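Local coordinates for IRMA (Escherichia coli CFT073, PDB 5EK5), which is a secreted virulence-associated protein with a fibronectin-like fold that probably mimics interleukin receptors, at residues Val104-Pro107 / Leu108-Asp112. Numbering follows the deposited sequence.
Sequences VSLP and LSVFD. With EDO (1,2-ethanediol), chain F.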
loop_
_atom_site.group_PDB
_atom_site.type_symbol
_atom_site.label_atom_id
_atom_site.label_comp_id
_atom_site.label_asym_id
_atom_site.label_seq_id
_atom_site.Cartn_x
_atom_site.Cartn_y
_atom_site.Cartn_z
ATOM N N VAL B 104 -14.937 -18.982 15.210
ATOM C CA VAL B 104 -14.369 -18.163 16.279
ATOM C C VAL B 104 -14.273 -16.690 15.874
ATOM O O VAL B 104 -13.866 -16.350 14.752
ATOM C CB VAL B 104 -12.967 -18.683 16.739
ATOM C CG1 VAL B 104 -11.898 -18.431 15.683
ATOM C CG2 VAL B 104 -12.543 -18.041 18.063
ATOM N N SER B 105 -14.636 -15.834 16.828
ATOM C CA SER B 105 -14.609 -14.379 16.671
ATOM C C SER B 105 -13.190 -13.832 16.692
ATOM O O SER B 105 -12.380 -14.238 17.520
ATOM C CB SER B 105 -15.445 -13.704 17.766
ATOM O OG SER B 105 -15.550 -12.299 17.583
ATOM N N LEU B 106 -12.888 -12.921 15.773
ATOM C CA LEU B 106 -11.553 -12.343 15.679
ATOM C C LEU B 106 -11.526 -10.894 16.159
ATOM O O LEU B 106 -12.271 -10.056 15.652
ATOM C CB LEU B 106 -11.043 -12.426 14.240
ATOM C CG LEU B 106 -9.634 -11.891 13.997
ATOM C CD1 LEU B 106 -8.606 -12.831 14.595
ATOM C CD2 LEU B 106 -9.397 -11.699 12.509
ATOM N N PRO B 107 -10.673 -10.603 17.156
ATOM C CA PRO B 107 -10.481 -9.248 17.687
ATOM C C PRO B 107 -10.064 -8.263 16.601
ATOM O O PRO B 107 -9.154 -8.555 15.826
ATOM C CB PRO B 107 -9.361 -9.428 18.716
ATOM C CG PRO B 107 -9.434 -10.863 19.104
ATOM C CD PRO B 107 -9.840 -11.592 17.862
ATOM N N LEU B 108 -10.725 -7.112 16.550
ATOM C CA LEU B 108 -10.485 -6.139 15.492
ATOM C C LEU B 108 -9.149 -5.420 15.673
ATOM O O LEU B 108 -8.649 -4.782 14.746
ATOM C CB LEU B 108 -11.628 -5.123 15.436
ATOM C CG LEU B 108 -13.025 -5.685 15.155
ATOM C CD1 LEU B 108 -13.987 -4.574 14.764
ATOM C CD2 LEU B 108 -12.980 -6.762 14.079
ATOM N N SER B 109 -8.574 -5.526 16.869
ATOM C CA SER B 109 -7.290 -4.895 17.167
ATOM C C SER B 109 -6.147 -5.522 16.374
ATOM O O SER B 109 -5.091 -4.912 16.199
ATOM C CB SER B 109 -6.994 -4.976 18.666
ATOM O OG SER B 109 -7.056 -6.314 19.129
ATOM N N VAL B 110 -6.368 -6.743 15.898
ATOM C CA VAL B 110 -5.387 -7.459 15.092
ATOM C C VAL B 110 -5.069 -6.703 13.801
ATOM O O VAL B 110 -3.929 -6.698 13.329
ATOM C CB VAL B 110 -5.894 -8.883 14.749
ATOM C CG1 VAL B 110 -5.067 -9.511 13.634
ATOM C CG2 VAL B 110 -5.875 -9.762 15.983
ATOM N N PHE B 111 -6.078 -6.031 13.254
ATOM C CA PHE B 111 -5.938 -5.350 11.971
ATOM C C PHE B 111 -5.084 -4.088 12.028
ATOM O O PHE B 111 -5.156 -3.308 12.976
ATOM C CB PHE B 111 -7.315 -5.002 11.403
ATOM C CG PHE B 111 -8.074 -6.188 10.890
ATOM C CD1 PHE B 111 -7.686 -6.816 9.717
ATOM C CD2 PHE B 111 -9.178 -6.673 11.572
ATOM C CE1 PHE B 111 -8.381 -7.912 9.238
ATOM C CE2 PHE B 111 -9.879 -7.767 11.097
ATOM C CZ PHE B 111 -9.481 -8.387 9.930
ATOM N N ASP B 112 -4.274 -3.907 10.991
ATOM C CA ASP B 112 -3.505 -2.685 10.804
ATOM C C ASP B 112 -3.928 -2.063 9.475
ATOM O O ASP B 112 -3.247 -2.227 8.464
ATOM C CB ASP B 112 -2.009 -2.995 10.812
ATOM C CG ASP B 112 -1.151 -1.751 10.812
ATOM O OD1 ASP B 112 -1.675 -0.671 11.137
ATOM O OD2 ASP B 112 0.050 -1.851 10.482
HETATM C C1 EDO F . -3.020 2.021 10.986
HETATM O O1 EDO F . -4.248 2.695 10.993
HETATM C C2 EDO F . -2.116 2.635 9.920
HETATM O O2 EDO F . -1.604 1.597 9.130
#
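Leu106 lays CD2 obliquely against the Phe111 ring, 4.2 Å from CZ, and the two side chains cross at about a right angle. The contact spans a short 3-10 turn (108-110) of the fibronectin-like sandwich. This turn carries the chain from strand 102-105, an outermost strand of one sheet within this chain, to strand 111-113, an outermost strand of the other. The Leu106 side chain leaves with CG opposite the backbone N (chi1 -178°). CD2 takes the ring, while CD1 lies 4.3 Å from Val110 CG2. Phe111 and Leu106 are both buried against Ala95; Leu42 packs on Leu106 and Ile44 on Phe111. The second subunit also reaches this place, where its Val123 packs on Leu108 and Phe111.

Pro107 opens the turn. Its O accepts a weak hydrogen bond from Val110 N, 3.3 Å long but fairly straight at 160° at the hydrogen. One residue on, Phe111 N bonds to Leu108 O at 3.2 Å. These two i to i+3 bonds fit the 3-10 turn, which runs into strand 111-113. Val110 stands with CG1 opposite its own N (chi1 166°). This leaves CG2 beside that N and close to the accepting carbonyl, 3.5 Å from Pro107 O. The same methyl also meets the proline ring at CB. On the exposed side of the turn, Ser109 OG comes alongside that ring, 3.9 Å from Pro107 CB. The CB of Leu108 points away from Val104-Pro107 overall, yet its CD2 lies 3.7 Å from Leu106 O.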